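Long-range contacts in centrosomal protein 120 (Oreochromis niloticus, PDB 6EWH), which is a centriole and basal-body protein, represented here by its second C2 domain, and probably supports the formation of cilia: residues Y18-A24 / V91-S96; K7-I11 / I99-F103; D29-V35 / A175-E181. The protein carries 1 engineered substitution. All blocks are in the same frame, centred on the assembly; numbering follows the deposited sequence.

Overall arrangement
The three interactions lie on one side of the chain's centre in this C2 domain. Interactions 1 and 3, about 11 Å apart between centres, join neighbouring strands of the same mixed sheet, which runs 10-13, 18-21, 87-95, 29-41, 171-180, 143-150. Interaction 2 brings helix 97-105 to the residues that lead into 10-13, one of two outermost strands. Its centre is about 8 Å from that of interaction 1 and about 14 Å from that of interaction 3. Along the chain, interaction 1 is nested within the loop closed by interaction 2, while interaction 3 crosses both. Residues from near both ends of the chain are thus tied into one sheet, with the helix packed against it.

Interaction 1: Y18-A24 / V91-S96; sequences YHQVGPA and VRIRSS
The carbonyl oxygen Arg92 O is gripped twice by His19. The backbone His19 N lies 2.8 Å from Arg92 O and the ring nitrogen His19 ND1 lies 3.2 Å from it. The two donors come from opposite faces of the carbonyl plane, and the oxygen sits in the plane of the imidazole at its edge. This helps to set the rotation of the ring. The ladder continues with Arg94 N to His19 O and Val21 N to Arg94 O. At its end the hydroxyl Ser95 OG donates to Val21 O at 2.7 Å, from above the carbonyl plane. Arg94 is extended from CG to NE beside the Tyr18 ring, their planes 27° apart. Arg94 NH1 serves two acceptors: Gln20 OE1 at 2.9 Å and Ala24 O at 3.0 Å, the latter met on a lone pair. A leucine in place of Arg94 would probably leave Gln20 OE1 and Ala24 O without this donor and set the 22-24 turn freer to move. On the other face of the sheet, Val21 CG2 meets Ile93 CG2 at 3.6 Å. The pairing is that of parallel beta strands, here 18-21 beside 87-95 within the mixed sheet of this C2 domain.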
ATOM      1  N   TYR A  18      18.101   5.584   4.192  1.00 38.41           N
ATOM      2  CA  TYR A  18      17.222   4.875   5.112  1.00 32.04           C
ATOM      3  C   TYR A  18      16.533   5.886   6.020  1.00 35.54           C
ATOM      4  O   TYR A  18      16.908   7.060   6.078  1.00 40.83           O
ATOM      5  CB  TYR A  18      17.952   3.782   5.910  1.00 32.79           C
ATOM      6  CG  TYR A  18      19.076   4.271   6.807  1.00 33.22           C
ATOM      7  CD1 TYR A  18      18.807   4.988   7.966  1.00 31.74           C
ATOM      8  CD2 TYR A  18      20.394   3.969   6.515  1.00 40.01           C
ATOM      9  CE1 TYR A  18      19.828   5.424   8.790  1.00 40.30           C
ATOM     10  CE2 TYR A  18      21.421   4.392   7.342  1.00 43.10           C
ATOM     11  CZ  TYR A  18      21.129   5.121   8.472  1.00 46.37           C
ATOM     12  OH  TYR A  18      22.142   5.549   9.293  1.00 52.74           O
ATOM     13  N   HIS A  19      15.522   5.416   6.744  1.00 29.49           N
ATOM     14  CA  HIS A  19      14.776   6.240   7.687  1.00 30.23           C
ATOM     15  C   HIS A  19      15.111   5.802   9.106  1.00 34.00           C
ATOM     16  O   HIS A  19      15.009   4.618   9.432  1.00 32.97           O
ATOM     17  CB  HIS A  19      13.273   6.074   7.442  1.00 30.25           C
ATOM     18  CG  HIS A  19      12.846   6.435   6.052  1.00 33.74           C
ATOM     19  ND1 HIS A  19      13.102   5.630   4.962  1.00 34.03           N
ATOM     20  CD2 HIS A  19      12.192   7.520   5.575  1.00 38.25           C
ATOM     21  CE1 HIS A  19      12.622   6.203   3.872  1.00 36.27           C
ATOM     22  NE2 HIS A  19      12.064   7.350   4.217  1.00 35.21           N
ATOM     23  N   GLN A  20      15.518   6.753   9.952  1.00 32.90           N
ATOM     24  CA  GLN A  20      15.785   6.464  11.358  1.00 31.83           C
ATOM     25  C   GLN A  20      14.504   6.622  12.169  1.00 35.26           C
ATOM     26  O   GLN A  20      13.833   7.655  12.082  1.00 39.96           O
ATOM     27  CB  GLN A  20      16.858   7.407  11.907  1.00 38.05           C
ATOM     28  CG  GLN A  20      17.129   7.240  13.412  1.00 34.80           C
ATOM     29  CD  GLN A  20      17.901   5.971  13.742  1.00 32.92           C
ATOM     30  OE1 GLN A  20      18.863   5.613  13.060  1.00 36.55           O
ATOM     31  NE2 GLN A  20      17.467   5.273  14.790  1.00 34.65           N
ATOM     32  N   VAL A  21      14.167   5.597  12.952  1.00 31.93           N
ATOM     33  CA  VAL A  21      13.024   5.621  13.860  1.00 32.64           C
ATOM     34  C   VAL A  21      13.532   5.325  15.264  1.00 35.14           C
ATOM     35  O   VAL A  21      14.036   4.226  15.535  1.00 33.40           O
ATOM     36  CB  VAL A  21      11.928   4.624  13.448  1.00 30.69           C
ATOM     37  CG1 VAL A  21      10.761   4.689  14.440  1.00 35.32           C
ATOM     38  CG2 VAL A  21      11.450   4.915  12.035  1.00 31.63           C
ATOM     39  N   GLY A  22      13.408   6.303  16.153  1.00 37.76           N
ATOM     40  CA  GLY A  22      13.928   6.176  17.492  1.00 38.65           C
ATOM     41  C   GLY A  22      15.312   6.780  17.596  1.00 39.56           C
ATOM     42  O   GLY A  22      15.950   7.099  16.587  1.00 38.70           O
ATOM     43  N   PRO A  23      15.803   6.955  18.823  1.00 44.56           N
ATOM     44  CA  PRO A  23      17.132   7.557  19.002  1.00 46.25           C
ATOM     45  C   PRO A  23      18.207   6.721  18.324  1.00 43.78           C
ATOM     46  O   PRO A  23      18.261   5.497  18.479  1.00 43.08           O
ATOM     47  CB  PRO A  23      17.308   7.597  20.525  1.00 48.29           C
ATOM     48  CG  PRO A  23      16.352   6.580  21.055  1.00 51.81           C
ATOM     49  CD  PRO A  23      15.190   6.553  20.099  1.00 42.87           C
ATOM     50  N   ALA A  24      19.064   7.399  17.554  1.00 42.52           N
ATOM     51  CA  ALA A  24      20.013   6.711  16.685  1.00 45.41           C
ATOM     52  C   ALA A  24      21.051   5.900  17.448  1.00 36.78           C
ATOM     53  O   ALA A  24      21.636   4.971  16.878  1.00 43.24           O
ATOM     54  CB  ALA A  24      20.696   7.712  15.745  1.00 48.00           C
ATOM     55  N   VAL A  91      11.012   0.477   1.744  1.00 22.15           N
ATOM     56  CA  VAL A  91      11.872   1.466   2.384  1.00 22.79           C
ATOM     57  C   VAL A  91      12.702   0.775   3.451  1.00 23.66           C
ATOM     58  O   VAL A  91      12.275  -0.200   4.075  1.00 23.45           O
ATOM     59  CB  VAL A  91      11.070   2.642   2.988  1.00 25.38           C
ATOM     60  CG1 VAL A  91      10.420   3.460   1.876  1.00 26.41           C
ATOM     61  CG2 VAL A  91      10.017   2.133   3.989  1.00 24.60           C
ATOM     62  N   ARG A  92      13.903   1.301   3.671  1.00 23.04           N
ATOM     63  CA  ARG A  92      14.777   0.798   4.716  1.00 24.38           C
ATOM     64  C   ARG A  92      14.626   1.651   5.966  1.00 24.48           C
ATOM     65  O   ARG A  92      14.553   2.883   5.891  1.00 26.50           O
ATOM     66  CB  ARG A  92      16.239   0.815   4.260  1.00 25.06           C
ATOM     67  CG  ARG A  92      16.521  -0.128   3.107  1.00 29.36           C
ATOM     68  CD  ARG A  92      17.977   0.034   2.636  1.00 31.59           C
ATOM     69  NE  ARG A  92      18.909  -0.615   3.556  1.00 30.26           N
ATOM     70  CZ  ARG A  92      20.130  -0.172   3.826  1.00 31.58           C
ATOM     71  NH1 ARG A  92      20.569   0.950   3.276  1.00 38.45           N
ATOM     72  NH2 ARG A  92      20.904  -0.851   4.661  1.00 33.01           N
ATOM     73  N   ILE A  93      14.585   0.988   7.120  1.00 23.30           N
ATOM     74  CA  ILE A  93      14.373   1.656   8.397  1.00 24.94           C
ATOM     75  C   ILE A  93      15.463   1.202   9.359  1.00 26.44           C
ATOM     76  O   ILE A  93      15.716  -0.001   9.499  1.00 26.95           O
ATOM     77  CB  ILE A  93      12.974   1.351   8.968  1.00 24.11           C
ATOM     78  CG1 ILE A  93      11.883   1.856   8.031  1.00 24.47           C
ATOM     79  CG2 ILE A  93      12.803   1.994  10.343  1.00 28.82           C
ATOM     80  CD1 ILE A  93      10.509   1.305   8.340  1.00 25.57           C
ATOM     81  N   ARG A  94      16.120   2.160  10.004  1.00 29.62           N
ATOM     82  CA  ARG A  94      17.069   1.864  11.067  1.00 31.11           C
ATOM     83  C   ARG A  94      16.367   2.168  12.387  1.00 28.90           C
ATOM     84  O   ARG A  94      15.924   3.297  12.609  1.00 29.18           O
ATOM     85  CB  ARG A  94      18.335   2.703  10.891  1.00 31.08           C
ATOM     86  CG  ARG A  94      19.496   2.346  11.830  1.00 33.53           C
ATOM     87  CD  ARG A  94      20.728   3.152  11.443  1.00 38.81           C
ATOM     88  NE  ARG A  94      21.893   2.846  12.271  1.00 38.15           N
ATOM     89  CZ  ARG A  94      22.146   3.413  13.449  1.00 39.10           C
ATOM     90  NH1 ARG A  94      21.317   4.318  13.957  1.00 36.81           N
ATOM     91  NH2 ARG A  94      23.239   3.071  14.122  1.00 40.91           N
ATOM     92  N   SER A  95      16.212   1.153  13.230  1.00 29.12           N
ATOM     93  CA  SER A  95      15.399   1.304  14.438  1.00 27.11           C
ATOM     94  C   SER A  95      15.715   0.150  15.382  1.00 31.80           C
ATOM     95  O   SER A  95      16.722  -0.545  15.227  1.00 30.45           O
ATOM     96  CB  SER A  95      13.906   1.341  14.077  1.00 27.64           C
ATOM     97  OG  SER A  95      13.101   1.754  15.176  1.00 29.74           O
ATOM     98  N   SER A  96      14.864  -0.041  16.387  1.00 32.11           N
ATOM     99  CA  SER A  96      14.858  -1.275  17.152  1.00 29.24           C
ATOM    100  C   SER A  96      13.502  -1.939  16.988  1.00 34.16           C
ATOM    101  O   SER A  96      12.508  -1.287  16.648  1.00 35.23           O
ATOM    102  CB  SER A  96      15.148  -1.029  18.640  1.00 32.33           C
ATOM    103  OG  SER A  96      14.002  -0.517  19.302  1.00 35.72           O
TER

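Interaction 2: K7-I11 / I99-F103; sequences KLEAI and ILKAF
Leu8 reaches into the side of helix 97-105 and meets three of its residues. Its CG stands anti to the carbonyl carbon and beside the backbone N (chi1 -80°), which carries both methyls to the helix. They divide the work. CD2 meets the branch methyl of Ile99, with Leu8 CD2 and Ile99 CG2 3.8 Å apart. Leu8 CD1 lies over the helix backbone, 3.7 Å from Ile99 O, and also touches the methyl of Ala102. The Leu8 and Ile99 side chains cross at about a right angle.

Phe103 is the second main element. Its CG lies anti to the backbone N (chi1 170°), and this sends the ring out from the helix to run along residues 8-10. Phe103 CD1 is 3.5 Å from Leu8 O, which sits at the ring edge and in its plane. Phe103 CE1 comes within 3.6 Å of Ala10 N. At the far end, Phe103 CZ touches the methyl Ala10 CB at 3.7 Å. Closer to the helix, Leu8 CB packs on Phe103 CD1.

Within the helix, Ile99 O accepts from Phe103 N. Val21 of strand 18-21 touches Ala10, Ile99 and Phe103, and Leu67 touches both Ala10 and Phe103. Helix 97-105 thus packs here on the mixed sheet of the C2 domain at strands 10-13 and 18-21, near the edge of that sheet.

No hydrogen bond crosses between 7-11 and 99-103. Methyls, an aromatic ring and a backbone carbonyl meet at van der Waals distance, so the fit rests on shape and on burial of apolar surface. The carbonyl at the ring edge probably adds a small electrostatic attraction to the ring hydrogens.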
ATOM      1  N   LYS A   7       6.771  12.551  19.805  1.00 80.05           N
ATOM      2  CA  LYS A   7       6.127  11.667  18.845  1.00 67.91           C
ATOM      3  C   LYS A   7       7.182  10.866  18.090  1.00 67.97           C
ATOM      4  O   LYS A   7       8.148  11.433  17.569  1.00 70.07           O
ATOM      5  CB  LYS A   7       5.316  12.511  17.863  1.00 60.06           C
ATOM      6  CG  LYS A   7       4.527  11.733  16.829  1.00 56.58           C
ATOM      7  CD  LYS A   7       3.591  12.669  16.070  1.00 66.54           C
ATOM      8  CE  LYS A   7       2.913  11.970  14.902  1.00 70.48           C
ATOM      9  NZ  LYS A   7       3.908  11.524  13.891  1.00 71.49           N
ATOM     10  N   LEU A   8       7.003   9.546  18.045  1.00 64.67           N
ATOM     11  CA  LEU A   8       7.856   8.710  17.208  1.00 55.15           C
ATOM     12  C   LEU A   8       7.651   9.085  15.746  1.00 50.50           C
ATOM     13  O   LEU A   8       6.523   9.052  15.243  1.00 50.19           O
ATOM     14  CB  LEU A   8       7.510   7.237  17.423  1.00 55.21           C
ATOM     15  CG  LEU A   8       8.085   6.534  18.653  1.00 58.70           C
ATOM     16  CD1 LEU A   8       7.637   5.076  18.692  1.00 59.37           C
ATOM     17  CD2 LEU A   8       9.606   6.634  18.673  1.00 54.23           C
ATOM     18  N   GLU A   9       8.742   9.446  15.068  1.00 49.39           N
ATOM     19  CA  GLU A   9       8.700   9.836  13.666  1.00 58.97           C
ATOM     20  C   GLU A   9       9.801   9.130  12.891  1.00 55.17           C
ATOM     21  O   GLU A   9      10.880   8.852  13.424  1.00 55.58           O
ATOM     22  CB  GLU A   9       8.855  11.353  13.497  1.00 70.27           C
ATOM     23  CG  GLU A   9       7.579  12.136  13.742  1.00 80.47           C
ATOM     24  CD  GLU A   9       7.735  13.615  13.449  1.00 90.85           C
ATOM     25  OE1 GLU A   9       8.872  14.129  13.540  1.00 93.01           O
ATOM     26  OE2 GLU A   9       6.718  14.264  13.122  1.00 93.64           O
ATOM     27  N   ALA A  10       9.517   8.843  11.619  1.00 47.44           N
ATOM     28  CA  ALA A  10      10.490   8.239  10.713  1.00 47.14           C
ATOM     29  C   ALA A  10      11.284   9.356  10.047  1.00 54.82           C
ATOM     30  O   ALA A  10      10.751  10.093   9.211  1.00 61.11           O
ATOM     31  CB  ALA A  10       9.786   7.373   9.672  1.00 44.06           C
ATOM     32  N   ILE A  11      12.557   9.473  10.406  1.00 48.56           N
ATOM     33  CA  ILE A  11      13.394  10.600  10.008  1.00 52.91           C
ATOM     34  C   ILE A  11      14.301  10.155   8.871  1.00 50.73           C
ATOM     35  O   ILE A  11      15.190   9.317   9.062  1.00 47.43           O
ATOM     36  CB  ILE A  11      14.209  11.129  11.194  1.00 55.95           C
ATOM     37  CG1 ILE A  11      13.271  11.593  12.311  1.00 62.66           C
ATOM     38  CG2 ILE A  11      15.132  12.249  10.743  1.00 58.14           C
ATOM     39  CD1 ILE A  11      13.977  11.872  13.621  1.00 69.00           C
ATOM     40  N   ILE A  99      10.776  -0.230  19.172  1.00 31.37           N
ATOM     41  CA  ILE A  99      10.434   1.135  18.794  1.00 33.56           C
ATOM     42  C   ILE A  99       9.727   1.160  17.448  1.00 32.74           C
ATOM     43  O   ILE A  99       8.739   1.885  17.260  1.00 31.14           O
ATOM     44  CB  ILE A  99      11.683   2.034  18.841  1.00 34.27           C
ATOM     45  CG1 ILE A  99      12.097   2.262  20.296  1.00 34.51           C
ATOM     46  CG2 ILE A  99      11.402   3.374  18.203  1.00 39.67           C
ATOM     47  CD1 ILE A  99      11.036   2.957  21.108  1.00 38.20           C
ATOM     48  N   LEU A 100      10.197   0.352  16.495  1.00 33.85           N
ATOM     49  CA  LEU A 100       9.562   0.331  15.185  1.00 27.27           C
ATOM     50  C   LEU A 100       8.165  -0.267  15.257  1.00 30.13           C
ATOM     51  O   LEU A 100       7.229   0.244  14.629  1.00 29.66           O
ATOM     52  CB  LEU A 100      10.451  -0.439  14.206  1.00 27.38           C
ATOM     53  CG  LEU A 100       9.957  -0.506  12.760  1.00 25.08           C
ATOM     54  CD1 LEU A 100       9.598   0.888  12.259  1.00 30.48           C
ATOM     55  CD2 LEU A 100      11.022  -1.142  11.863  1.00 24.26           C
ATOM     56  N   LYS A 101       8.004  -1.352  16.024  1.00 28.64           N
ATOM     57  CA  LYS A 101       6.686  -1.948  16.192  1.00 33.79           C
ATOM     58  C   LYS A 101       5.716  -0.945  16.807  1.00 32.46           C
ATOM     59  O   LYS A 101       4.581  -0.797  16.338  1.00 31.28           O
ATOM     60  CB  LYS A 101       6.811  -3.216  17.038  1.00 33.21           C
ATOM     61  CG  LYS A 101       5.572  -4.098  17.122  1.00 36.87           C
ATOM     62  CD  LYS A 101       5.838  -5.301  18.034  1.00 35.19           C
ATOM     63  CE  LYS A 101       4.700  -6.321  18.021  1.00 41.12           C
ATOM     64  NZ  LYS A 101       3.420  -5.805  18.595  1.00 38.24           N
ATOM     65  N   ALA A 102       6.163  -0.218  17.835  1.00 31.84           N
ATOM     66  CA  ALA A 102       5.328   0.821  18.428  1.00 31.59           C
ATOM     67  C   ALA A 102       5.015   1.919  17.417  1.00 33.73           C
ATOM     68  O   ALA A 102       3.863   2.348  17.285  1.00 33.04           O
ATOM     69  CB  ALA A 102       6.024   1.398  19.660  1.00 29.98           C
ATOM     70  N   PHE A 103       6.031   2.367  16.674  1.00 32.45           N
ATOM     71  CA  PHE A 103       5.823   3.387  15.650  1.00 30.79           C
ATOM     72  C   PHE A 103       4.752   2.956  14.657  1.00 33.97           C
ATOM     73  O   PHE A 103       3.802   3.699  14.391  1.00 30.36           O
ATOM     74  CB  PHE A 103       7.143   3.670  14.930  1.00 34.90           C
ATOM     75  CG  PHE A 103       7.007   4.524  13.696  1.00 32.11           C
ATOM     76  CD1 PHE A 103       6.890   5.899  13.793  1.00 36.13           C
ATOM     77  CD2 PHE A 103       7.037   3.947  12.428  1.00 30.90           C
ATOM     78  CE1 PHE A 103       6.789   6.685  12.647  1.00 38.94           C
ATOM     79  CE2 PHE A 103       6.927   4.732  11.287  1.00 34.41           C
ATOM     80  CZ  PHE A 103       6.807   6.099  11.400  1.00 37.56           C
TER

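Interaction 3: D29-V35 / A175-E181; sequences DMFVLSV and AVTLRRE
Residues 29-35 and 175-180 run antiparallel, their axes 4.7 Å apart at closest approach and 162° between their directions. Val32 pairs with Arg179 and Ser34 with Thr177 as hydrogen-bonded pairs. Val32 N donates to Arg179 O at 2.8 Å, and Arg179 N returns a bond to Val32 O. Ser34 and Thr177 exchange the same two bonds. Phe31 with Arg180, Leu33 with Leu178 and Val35 with Val176 are the non-hydrogen-bonded pairs. Past the last strand residue, Glu181 N still reaches Met30 O, from above the carbonyl plane.

These are neighbouring inner strands of the mixed sheet of the C2 beta sandwich. On the face of Leu33, Val35, Val176 and Leu178, the side chains turn toward the domain interior. Leu33 and Val35 meet Leu66 of strand 60-66 in the other sheet, while Leu178 meets Leu100 and Leu104 of helix 97-105.

Arg180 runs beside Phe31, its CG 3.6 Å from Phe31 CE2. The ring and guanidinium planes are 30° apart. Phe31 CE2 and CZ lie over one face of the guanidinium, offset from its centre. The chain is extended from CG to NE, which carries NH1 to a salt bridge with Asp29 OD2, 3.1 Å away. The carboxylate is met from above its plane. One water links Asp29 OD2 to Arg180 NH2, and another links Met30 O to Arg180 NH1. Asp139 is a second acidic partner of the guanidinium.

On the sheet face opposite Leu33 and Leu178, Val32 CG2 lies over the Arg179 guanidinium, 3.9 Å from NH2. Arg179 NH1 also bonds to Val183 O. Glu181 lies alongside Met30, with Glu181 OE1 3.4 Å from Met30 CB, and its OE2 forms a salt bridge with Arg92 of strand 87-95.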
ATOM      1  N   ASP A  29      19.316  -1.293  14.355  1.00 32.87           N
ATOM      2  CA  ASP A  29      19.126  -2.438  13.477  1.00 28.94           C
ATOM      3  C   ASP A  29      18.394  -2.026  12.204  1.00 27.51           C
ATOM      4  O   ASP A  29      17.604  -1.083  12.198  1.00 27.98           O
ATOM      5  CB  ASP A  29      18.327  -3.528  14.190  1.00 32.48           C
ATOM      6  CG  ASP A  29      19.034  -4.055  15.429  1.00 36.87           C
ATOM      7  OD1 ASP A  29      20.275  -3.921  15.509  1.00 41.60           O
ATOM      8  OD2 ASP A  29      18.352  -4.603  16.317  1.00 37.97           O
ATOM      9  N   MET A  30      18.677  -2.731  11.116  1.00 27.14           N
ATOM     10  CA  MET A  30      18.058  -2.431   9.829  1.00 25.45           C
ATOM     11  C   MET A  30      16.834  -3.295   9.583  1.00 24.64           C
ATOM     12  O   MET A  30      16.852  -4.505   9.823  1.00 26.14           O
ATOM     13  CB  MET A  30      19.064  -2.651   8.701  1.00 28.31           C
ATOM     14  CG  MET A  30      20.241  -1.689   8.755  1.00 32.98           C
ATOM     15  SD  MET A  30      19.779   0.055   8.865  1.00 34.62           S
ATOM     16  CE  MET A  30      18.668   0.213   7.470  1.00 28.01           C
ATOM     17  N   PHE A  31      15.773  -2.652   9.088  1.00 24.09           N
ATOM     18  CA  PHE A  31      14.514  -3.295   8.742  1.00 22.48           C
ATOM     19  C   PHE A  31      14.079  -2.852   7.354  1.00 22.19           C
ATOM     20  O   PHE A  31      14.486  -1.797   6.862  1.00 23.61           O
ATOM     21  CB  PHE A  31      13.410  -2.884   9.738  1.00 20.57           C
ATOM     22  CG  PHE A  31      13.696  -3.301  11.155  1.00 24.62           C
ATOM     23  CD1 PHE A  31      14.483  -2.505  11.988  1.00 25.47           C
ATOM     24  CD2 PHE A  31      13.198  -4.494  11.657  1.00 24.35           C
ATOM     25  CE1 PHE A  31      14.747  -2.896  13.304  1.00 25.86           C
ATOM     26  CE2 PHE A  31      13.475  -4.889  12.960  1.00 26.13           C
ATOM     27  CZ  PHE A  31      14.238  -4.090  13.776  1.00 26.78           C
ATOM     28  N   VAL A  32      13.218  -3.656   6.733  1.00 22.46           N
ATOM     29  CA  VAL A  32      12.613  -3.326   5.445  1.00 21.31           C
ATOM     30  C   VAL A  32      11.096  -3.378   5.606  1.00 21.90           C
ATOM     31  O   VAL A  32      10.552  -4.378   6.090  1.00 22.73           O
ATOM     32  CB  VAL A  32      13.079  -4.277   4.326  1.00 22.85           C
ATOM     33  CG1 VAL A  32      12.442  -3.878   2.996  1.00 24.24           C
ATOM     34  CG2 VAL A  32      14.596  -4.249   4.220  1.00 25.42           C
ATOM     35  N   LEU A  33      10.427  -2.300   5.212  1.00 22.09           N
ATOM     36  CA  LEU A  33       8.969  -2.225   5.181  1.00 22.07           C
ATOM     37  C   LEU A  33       8.552  -2.143   3.716  1.00 20.33           C
ATOM     38  O   LEU A  33       9.026  -1.265   2.985  1.00 20.69           O
ATOM     39  CB  LEU A  33       8.520  -0.980   5.932  1.00 21.38           C
ATOM     40  CG  LEU A  33       7.019  -0.705   5.889  1.00 21.79           C
ATOM     41  CD1 LEU A  33       6.230  -1.808   6.611  1.00 23.83           C
ATOM     42  CD2 LEU A  33       6.740   0.643   6.551  1.00 24.51           C
ATOM     43  N   SER A  34       7.684  -3.059   3.277  1.00 20.31           N
ATOM     44  CA  SER A  34       7.367  -3.156   1.861  0.82 20.28           C
ATOM     45  C   SER A  34       5.868  -3.255   1.637  1.00 20.88           C
ATOM     46  O   SER A  34       5.112  -3.767   2.474  1.00 22.29           O
ATOM     47  CB  SER A  34       8.040  -4.359   1.187  0.82 22.57           C
ATOM     48  OG  SER A  34       7.577  -5.569   1.739  0.82 22.74           O
ATOM     49  N   VAL A  35       5.452  -2.742   0.483  1.00 19.69           N
ATOM     50  CA  VAL A  35       4.064  -2.791   0.028  1.00 20.51           C
ATOM     51  C   VAL A  35       4.071  -3.404  -1.364  1.00 20.26           C
ATOM     52  O   VAL A  35       4.817  -2.950  -2.241  1.00 21.18           O
ATOM     53  CB  VAL A  35       3.454  -1.384  -0.039  1.00 19.70           C
ATOM     54  CG1 VAL A  35       2.005  -1.457  -0.559  1.00 21.55           C
ATOM     55  CG2 VAL A  35       3.497  -0.719   1.322  1.00 21.77           C
ATOM     56  N   ALA A 175      -0.114  -6.838  -0.221  1.00 22.11           N
ATOM     57  CA  ALA A 175       0.632  -7.431   0.876  1.00 23.64           C
ATOM     58  C   ALA A 175       1.552  -6.370   1.453  1.00 21.70           C
ATOM     59  O   ALA A 175       2.303  -5.728   0.712  1.00 23.44           O
ATOM     60  CB  ALA A 175       1.472  -8.614   0.389  1.00 25.82           C
ATOM     61  N   VAL A 176       1.490  -6.176   2.763  1.00 22.44           N
ATOM     62  CA  VAL A 176       2.424  -5.308   3.474  0.60 21.83           C
ATOM     63  C   VAL A 176       3.272  -6.184   4.380  1.00 22.23           C
ATOM     64  O   VAL A 176       2.744  -7.047   5.088  1.00 23.66           O
ATOM     65  CB  VAL A 176       1.705  -4.203   4.271  0.60 24.57           C
ATOM     66  CG1 VAL A 176       0.973  -3.260   3.323  0.60 25.23           C
ATOM     67  CG2 VAL A 176       0.745  -4.800   5.300  0.60 23.65           C
ATOM     68  N   THR A 177       4.591  -5.975   4.348  1.00 22.28           N
ATOM     69  CA  THR A 177       5.515  -6.847   5.066  1.00 23.52           C
ATOM     70  C   THR A 177       6.539  -6.026   5.837  1.00 22.98           C
ATOM     71  O   THR A 177       7.007  -4.990   5.363  1.00 22.70           O
ATOM     72  CB  THR A 177       6.239  -7.773   4.061  1.00 23.93           C
ATOM     73  OG1 THR A 177       5.297  -8.694   3.502  1.00 25.15           O
ATOM     74  CG2 THR A 177       7.367  -8.576   4.727  1.00 26.75           C
ATOM     75  N   LEU A 178       6.864  -6.482   7.043  1.00 22.43           N
ATOM     76  CA  LEU A 178       7.966  -5.929   7.820  1.00 23.04           C
ATOM     77  C   LEU A 178       8.939  -7.054   8.133  1.00 23.71           C
ATOM     78  O   LEU A 178       8.521  -8.141   8.536  1.00 24.90           O
ATOM     79  CB  LEU A 178       7.437  -5.318   9.117  1.00 23.76           C
ATOM     80  CG  LEU A 178       8.495  -4.740  10.059  1.00 24.27           C
ATOM     81  CD1 LEU A 178       9.176  -3.515   9.446  1.00 24.55           C
ATOM     82  CD2 LEU A 178       7.907  -4.406  11.411  1.00 26.84           C
ATOM     83  N   ARG A 179      10.236  -6.804   7.939  1.00 23.84           N
ATOM     84  CA  ARG A 179      11.223  -7.817   8.290  1.00 25.39           C
ATOM     85  C   ARG A 179      12.527  -7.141   8.678  1.00 24.50           C
ATOM     86  O   ARG A 179      12.815  -6.023   8.243  1.00 25.09           O
ATOM     87  CB  ARG A 179      11.467  -8.785   7.124  1.00 25.65           C
ATOM     88  CG  ARG A 179      12.018  -8.118   5.880  1.00 25.33           C
ATOM     89  CD  ARG A 179      12.095  -9.090   4.718  1.00 32.87           C
ATOM     90  NE  ARG A 179      12.620  -8.435   3.522  1.00 30.77           N
ATOM     91  CZ  ARG A 179      13.906  -8.198   3.300  1.00 30.92           C
ATOM     92  NH1 ARG A 179      14.823  -8.559   4.187  1.00 30.99           N
ATOM     93  NH2 ARG A 179      14.280  -7.588   2.181  1.00 40.89           N
ATOM     94  N   ARG A 180      13.318  -7.834   9.488  1.00 24.15           N
ATOM     95  CA  ARG A 180      14.711  -7.445   9.636  1.00 24.80           C
ATOM     96  C   ARG A 180      15.394  -7.583   8.288  1.00 27.66           C
ATOM     97  O   ARG A 180      15.084  -8.483   7.504  1.00 27.98           O
ATOM     98  CB  ARG A 180      15.414  -8.341  10.655  1.00 26.60           C
ATOM     99  CG  ARG A 180      15.061  -8.031  12.096  1.00 24.49           C
ATOM    100  CD  ARG A 180      15.966  -8.836  13.027  1.00 25.95           C
ATOM    101  NE  ARG A 180      15.737  -8.616  14.455  1.00 29.90           N
ATOM    102  CZ  ARG A 180      16.204  -7.576  15.143  1.00 33.17           C
ATOM    103  NH1 ARG A 180      16.915  -6.637  14.537  1.00 36.91           N
ATOM    104  NH2 ARG A 180      15.960  -7.476  16.447  1.00 35.82           N
ATOM    105  N   GLU A 181      16.310  -6.664   8.007  1.00 25.08           N
ATOM    106  CA  GLU A 181      16.926  -6.648   6.691  1.00 28.61           C
ATOM    107  C   GLU A 181      17.671  -7.944   6.406  1.00 36.12           C
ATOM    108  O   GLU A 181      17.689  -8.411   5.257  1.00 35.49           O
ATOM    109  CB  GLU A 181      17.858  -5.448   6.576  1.00 31.45           C
ATOM    110  CG  GLU A 181      18.442  -5.284   5.189  1.00 34.08           C
ATOM    111  CD  GLU A 181      18.952  -3.890   4.970  1.00 31.63           C
ATOM    112  OE1 GLU A 181      19.984  -3.538   5.579  1.00 33.59           O
ATOM    113  OE2 GLU A 181      18.309  -3.150   4.198  1.00 37.02           O
TER
HETATM  114  O   HOH W   1      16.171  -4.579  17.460  1.00 35.97           O
HETATM  115  O   HOH W   2      17.839  -6.162  11.866  1.00 31.06           O
HETATM  116  O   HOH W   3       5.212  -6.275   0.406  1.00 27.11           O